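Local coordinates for protein pseudopilin EpsI (Vibrio vulnificus, PDB 2RET) that probably serves as a minor pseudopilin of the type II secretion system, which exports proteases and toxins from the periplasm, and here forms a complex with EpsJ, at residues 33-38 / 53-58; 23-28 / 64-69. The protein carries 2 engineered substitutions. One frame throughout, in Å; residues are numbered along the deposited sequence.

How the interactions relate
Both contacts belong to one compact unit, the periplasmic part of a pseudopilin, in which a long helix, 8-30, lies against an antiparallel sheet with strands in chain order. Interaction 2 sets the end region of that helix (23-28) on strand 63-71; interaction 1 joins the loop after the helix (33-38) to strand 47-56. Along the chain, interaction 1 is nested within the span closed by interaction 2, and their centres lie about 8 Å apart. Strands 47-56 and 63-71 are neighbours, probably hydrogen-bonded from Ala54 to Asp67 and from Val56 to Ala65, while Leu35 packs on Phe66. Helix, connecting loop and sheet thus share one apolar layer.

Interaction 1. Residues 33-38 / 53-58; sequences KNLKAS and VAPVAT
Ser38 and Val53 illustrate how a loop becomes the edge of a sheet: they form an antiparallel hydrogen-bonded pair, each backbone N-H reaching the other's carbonyl. Ser38 N to Val53 O measures 3.0 Å and Val53 N to Ser38 O 2.8 Å. Val53 O also receives a CA-H...O contact from Ala37 CA, at 3.3 Å, so two neighbouring residues of the incoming chain converge on one oxygen.

The tight part lies around Val53, the buried residue of the contact, which is met on two flanks. CG1, anti to the backbone N (chi1 177°), meets Leu35 CD1 at 4.0 Å, the two side chains crossing at about a right angle. The hydroxyl of Ser38 rests on the other flank, its OG 3.4 Å from Val53 CB and 3.8 Å from Val53 CG2. Val28 of helix 8-30 touches both Val53 and Leu35.

Toward solvent the contact thins out. Pro55, exposed, lays CG and CD against the Lys36-Ala37 peptide, with Pro55 CD 3.5 Å from Ala37 N, and its CG also lies 4.1 Å from Leu35 CD1. Lys36 joins chiefly through its main chain, its side chain setting out away from the strand.

The chemistry implies a division of labour: two main-chain bonds set the register where strand 38-44 begins, and Leu35, through its CD1 end, ties the preceding loop to the apolar layer between helix and sheet.

Interaction 2. Residues 23-28 / 64-69; sequences NQMAMV and KAFDVS
Val28 presses its CG1 methyl onto the ring of Phe66, a CH-pi contact in which the carbon lies 3.6 Å from the ring centroid and only 13° off the normal. This one methyl therefore sits over the centre of the ring and meets all six of its carbons, while Val28 CB comes down near the ring's far end, 3.8 Å from Phe66 CE2. The two side chains slide past each other in opposite directions, one from the helix, the other from the strand.

One turn back along the helix, Met25, a selenomethionine, approaches the edge of the same ring, its CA 4.3 Å from Phe66 CE2. Its CA also meets Val68 CG2 at 4.1 Å, and that methyl lies in the ring plane, at the ring's edge. The other branch, Val68 CG1, touches Gln24 CB at 3.9 Å. Gln24 contributes just this aliphatic root; its chain bends at chi2 (-56°) and carries the amide away to Glu42, which accepts a hydrogen bond from NE2.

Farther out, Val86 of strand 80-87 also packs on Phe66, and backbone bonds from Phe66 to Ser84 and from Val68 to Val82 hold this strand in the sheet. On the helix, Asn23 is hydrogen-bonded to Glu42 and to Ala162, Arg163 and Thr164 of the EpsJ chain.

This is helix-on-sheet packing of the pilin-like fold, with the segments running at 147° to one another. Between these two segments the contact is apolar, so it probably rests on close packing and burial of hydrocarbon; the amides of Gln24 and Asn23 are engaged elsewhere, by Glu42 and, for Asn23, also by EpsJ.

Interaction 1. Residues 33-38 / 53-58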
loop_
_atom_site.group_PDB
_atom_site.type_symbol
_atom_site.label_atom_id
_atom_site.label_comp_id
_atom_site.label_asym_id
_atom_site.label_seq_id
_atom_site.Cartn_x
_atom_site.Cartn_y
_atom_site.Cartn_z
ATOM N N LYS A 33 -17.284 4.306 -13.365
ATOM C CA LYS A 33 -17.424 3.423 -14.527
ATOM C C LYS A 33 -18.513 3.997 -15.424
ATOM O O LYS A 33 -18.469 3.833 -16.641
ATOM C CB LYS A 33 -17.787 1.989 -14.093
ATOM C CG LYS A 33 -17.621 0.935 -15.167
ATOM C CD LYS A 33 -18.362 -0.358 -14.816
ATOM C CE LYS A 33 -18.698 -1.141 -16.078
ATOM N NZ LYS A 33 -19.387 -2.437 -15.818
ATOM N N ASN A 34 -19.484 4.666 -14.800
ATOM C CA ASN A 34 -20.579 5.331 -15.496
ATOM C C ASN A 34 -20.281 6.818 -15.769
ATOM O O ASN A 34 -21.160 7.688 -15.594
ATOM C CB ASN A 34 -21.890 5.179 -14.697
ATOM C CG ASN A 34 -22.718 3.982 -15.150
ATOM O OD1 ASN A 34 -22.268 2.834 -15.093
ATOM N ND2 ASN A 34 -23.942 4.253 -15.604
ATOM N N LEU A 35 -19.054 7.090 -16.237
ATOM C CA LEU A 35 -18.604 8.466 -16.539
ATOM C C LEU A 35 -19.213 8.917 -17.874
ATOM O O LEU A 35 -18.949 8.335 -18.922
ATOM C CB LEU A 35 -17.063 8.527 -16.609
ATOM C CG LEU A 35 -16.306 9.836 -16.308
ATOM C CD1 LEU A 35 -17.223 11.062 -16.242
ATOM C CD2 LEU A 35 -15.519 9.709 -15.023
ATOM N N LYS A 36 -20.036 9.953 -17.826
ATOM C CA LYS A 36 -20.712 10.462 -19.014
ATOM C C LYS A 36 -20.913 11.961 -18.872
ATOM O O LYS A 36 -20.792 12.506 -17.770
ATOM C CB LYS A 36 -22.057 9.741 -19.219
ATOM C CG LYS A 36 -23.053 9.903 -18.058
ATOM C CD LYS A 36 -24.178 8.837 -18.102
ATOM C CE LYS A 36 -25.528 9.403 -17.653
ATOM N NZ LYS A 36 -25.376 10.562 -16.686
ATOM N N ALA A 37 -21.175 12.622 -19.996
ATOM C CA ALA A 37 -21.565 14.031 -19.993
ATOM C C ALA A 37 -22.865 14.156 -19.200
ATOM O O ALA A 37 -23.835 13.415 -19.441
ATOM C CB ALA A 37 -21.744 14.569 -21.424
ATOM N N SER A 38 -22.841 15.047 -18.212
ATOM C CA SER A 38 -24.026 15.366 -17.422
ATOM C C SER A 38 -23.987 16.810 -16.942
ATOM O O SER A 38 -22.962 17.483 -17.042
ATOM C CB SER A 38 -24.144 14.423 -16.232
ATOM O OG SER A 38 -22.939 14.429 -15.495
ATOM N N VAL A 53 -20.415 18.049 -15.903
ATOM C CA VAL A 53 -19.382 17.012 -15.985
ATOM C C VAL A 53 -19.167 16.631 -17.456
ATOM O O VAL A 53 -20.114 16.335 -18.165
ATOM C CB VAL A 53 -19.830 15.787 -15.174
ATOM C CG1 VAL A 53 -18.822 14.647 -15.278
ATOM C CG2 VAL A 53 -20.073 16.215 -13.722
ATOM N N ALA A 54 -17.913 16.667 -17.900
ATOM C CA ALA A 54 -17.509 16.337 -19.269
ATOM C C ALA A 54 -16.304 15.371 -19.287
ATOM O O ALA A 54 -15.213 15.777 -18.893
ATOM C CB ALA A 54 -17.117 17.618 -20.015
ATOM N N PRO A 55 -16.482 14.125 -19.788
ATOM C CA PRO A 55 -15.347 13.221 -20.061
ATOM C C PRO A 55 -14.331 13.830 -21.003
ATOM O O PRO A 55 -14.677 14.613 -21.871
ATOM C CB PRO A 55 -16.005 11.992 -20.698
ATOM C CG PRO A 55 -17.418 12.042 -20.217
ATOM C CD PRO A 55 -17.769 13.474 -20.101
ATOM N N VAL A 56 -13.076 13.493 -20.770
ATOM C CA VAL A 56 -11.957 14.065 -21.476
ATOM C C VAL A 56 -11.273 12.934 -22.183
ATOM O O VAL A 56 -10.909 11.940 -21.536
ATOM C CB VAL A 56 -10.936 14.696 -20.502
ATOM C CG1 VAL A 56 -9.703 15.134 -21.244
ATOM C CG2 VAL A 56 -11.554 15.865 -19.758
ATOM N N ALA A 57 -11.097 13.093 -23.499
ATOM C CA ALA A 57 -10.361 12.129 -24.315
ATOM C C ALA A 57 -8.927 11.995 -23.814
ATOM O O ALA A 57 -8.277 12.993 -23.469
ATOM C CB ALA A 57 -10.377 12.541 -25.806
ATOM N N THR A 58 -8.455 10.756 -23.754
ATOM C CA THR A 58 -7.108 10.473 -23.287
ATOM C C THR A 58 -6.333 9.691 -24.376
ATOM O O THR A 58 -6.926 9.091 -25.282
ATOM C CB THR A 58 -7.124 9.724 -21.920
ATOM O OG1 THR A 58 -7.376 8.329 -22.126
ATOM C CG2 THR A 58 -8.183 10.290 -20.986
#

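Interaction 2. Residues 23-28 / 64-69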
loop_
_atom_site.group_PDB
_atom_site.type_symbol
_atom_site.label_atom_id
_atom_site.label_comp_id
_atom_site.label_asym_id
_atom_site.label_seq_id
_atom_site.Cartn_x
_atom_site.Cartn_y
_atom_site.Cartn_z
ATOM N N ASN A 23 -18.188 19.045 -4.719
ATOM C CA ASN A 23 -19.367 18.220 -4.445
ATOM C C ASN A 23 -19.730 17.382 -5.646
ATOM O O ASN A 23 -20.093 16.216 -5.504
ATOM C CB ASN A 23 -20.576 19.077 -4.006
ATOM C CG ASN A 23 -20.364 19.753 -2.621
ATOM O OD1 ASN A 23 -19.510 19.338 -1.839
ATOM N ND2 ASN A 23 -21.150 20.783 -2.332
ATOM N N GLN A 24 -19.621 17.957 -6.835
ATOM C CA GLN A 24 -19.924 17.201 -8.034
ATOM C C GLN A 24 -18.810 16.214 -8.446
ATOM O O GLN A 24 -19.149 15.165 -8.969
ATOM C CB GLN A 24 -20.371 18.109 -9.167
ATOM C CG GLN A 24 -21.614 18.937 -8.808
ATOM C CD GLN A 24 -22.779 18.099 -8.372
ATOM O OE1 GLN A 24 -23.018 17.033 -8.923
ATOM N NE2 GLN A 24 -23.520 18.571 -7.369
HETATM N N MSE A 25 -17.523 16.521 -8.184
HETATM C CA MSE A 25 -16.437 15.546 -8.386
HETATM C C MSE A 25 -16.685 14.298 -7.548
HETATM O O MSE A 25 -16.518 13.193 -8.023
HETATM C CB MSE A 25 -15.046 16.109 -8.021
HETATM C CG MSE A 25 -13.981 14.995 -7.772
HETATM SE SE MSE A 25 -12.165 15.593 -7.359
HETATM C CE MSE A 25 -12.564 16.903 -5.925
ATOM N N ALA A 26 -17.068 14.510 -6.286
ATOM C CA ALA A 26 -17.371 13.436 -5.354
ATOM C C ALA A 26 -18.491 12.523 -5.890
ATOM O O ALA A 26 -18.361 11.310 -5.890
ATOM C CB ALA A 26 -17.724 14.017 -3.988
HETATM N N MSE A 27 -19.558 13.126 -6.410
HETATM C CA MSE A 27 -20.660 12.343 -7.022
HETATM C C MSE A 27 -20.219 11.503 -8.214
HETATM O O MSE A 27 -20.629 10.368 -8.332
HETATM C CB MSE A 27 -21.829 13.245 -7.395
HETATM C CG MSE A 27 -22.388 14.000 -6.180
HETATM SE SE MSE A 27 -23.025 12.839 -4.718
HETATM C CE MSE A 27 -21.463 11.939 -3.981
ATOM N N VAL A 28 -19.384 12.067 -9.079
ATOM C CA VAL A 28 -18.818 11.313 -10.198
ATOM C C VAL A 28 -17.988 10.150 -9.666
ATOM O O VAL A 28 -18.148 9.029 -10.123
ATOM C CB VAL A 28 -17.924 12.180 -11.143
ATOM C CG1 VAL A 28 -17.250 11.268 -12.219
ATOM C CG2 VAL A 28 -18.728 13.337 -11.795
ATOM N N LYS A 64 -8.947 7.376 -17.036
ATOM C CA LYS A 64 -10.018 8.195 -17.603
ATOM C C LYS A 64 -9.997 9.559 -16.914
ATOM O O LYS A 64 -9.555 9.684 -15.770
ATOM C CB LYS A 64 -11.382 7.505 -17.432
ATOM C CG LYS A 64 -11.421 6.125 -18.045
ATOM C CD LYS A 64 -12.805 5.497 -18.015
ATOM C CE LYS A 64 -13.178 4.938 -16.645
ATOM N NZ LYS A 64 -14.257 3.925 -16.785
ATOM N N ALA A 65 -10.419 10.587 -17.634
ATOM C CA ALA A 65 -10.409 11.938 -17.111
ATOM C C ALA A 65 -11.797 12.540 -17.302
ATOM O O ALA A 65 -12.523 12.161 -18.195
ATOM C CB ALA A 65 -9.349 12.786 -17.811
ATOM N N PHE A 66 -12.155 13.460 -16.425
ATOM C CA PHE A 66 -13.354 14.258 -16.598
ATOM C C PHE A 66 -13.070 15.627 -16.051
ATOM O O PHE A 66 -12.156 15.829 -15.210
ATOM C CB PHE A 66 -14.586 13.642 -15.918
ATOM C CG PHE A 66 -14.424 13.405 -14.440
ATOM C CD1 PHE A 66 -13.743 12.272 -13.975
ATOM C CD2 PHE A 66 -14.963 14.292 -13.508
ATOM C CE1 PHE A 66 -13.585 12.046 -12.620
ATOM C CE2 PHE A 66 -14.818 14.072 -12.134
ATOM C CZ PHE A 66 -14.123 12.938 -11.698
ATOM N N ASP A 67 -13.846 16.568 -16.570
ATOM C CA ASP A 67 -13.861 17.951 -16.111
ATOM C C ASP A 67 -15.184 18.197 -15.442
ATOM O O ASP A 67 -16.226 17.740 -15.914
ATOM C CB ASP A 67 -13.724 18.917 -17.270
ATOM C CG ASP A 67 -12.300 19.051 -17.755
ATOM O OD1 ASP A 67 -11.364 18.946 -16.923
ATOM O OD2 ASP A 67 -12.118 19.309 -18.966
ATOM N N VAL A 68 -15.116 18.880 -14.314
ATOM C CA VAL A 68 -16.262 19.439 -13.624
ATOM C C VAL A 68 -16.088 20.968 -13.724
ATOM O O VAL A 68 -15.067 21.523 -13.291
ATOM C CB VAL A 68 -16.314 19.029 -12.142
ATOM C CG1 VAL A 68 -17.569 19.647 -11.444
ATOM C CG2 VAL A 68 -16.311 17.479 -11.984
ATOM N N SER A 69 -17.068 21.627 -14.337
ATOM C CA SER A 69 -17.075 23.080 -14.466
ATOM C C SER A 69 -18.349 23.620 -13.827
ATOM O O SER A 69 -19.376 22.965 -13.867
ATOM C CB SER A 69 -16.956 23.493 -15.933
ATOM O OG SER A 69 -17.971 22.913 -16.700
#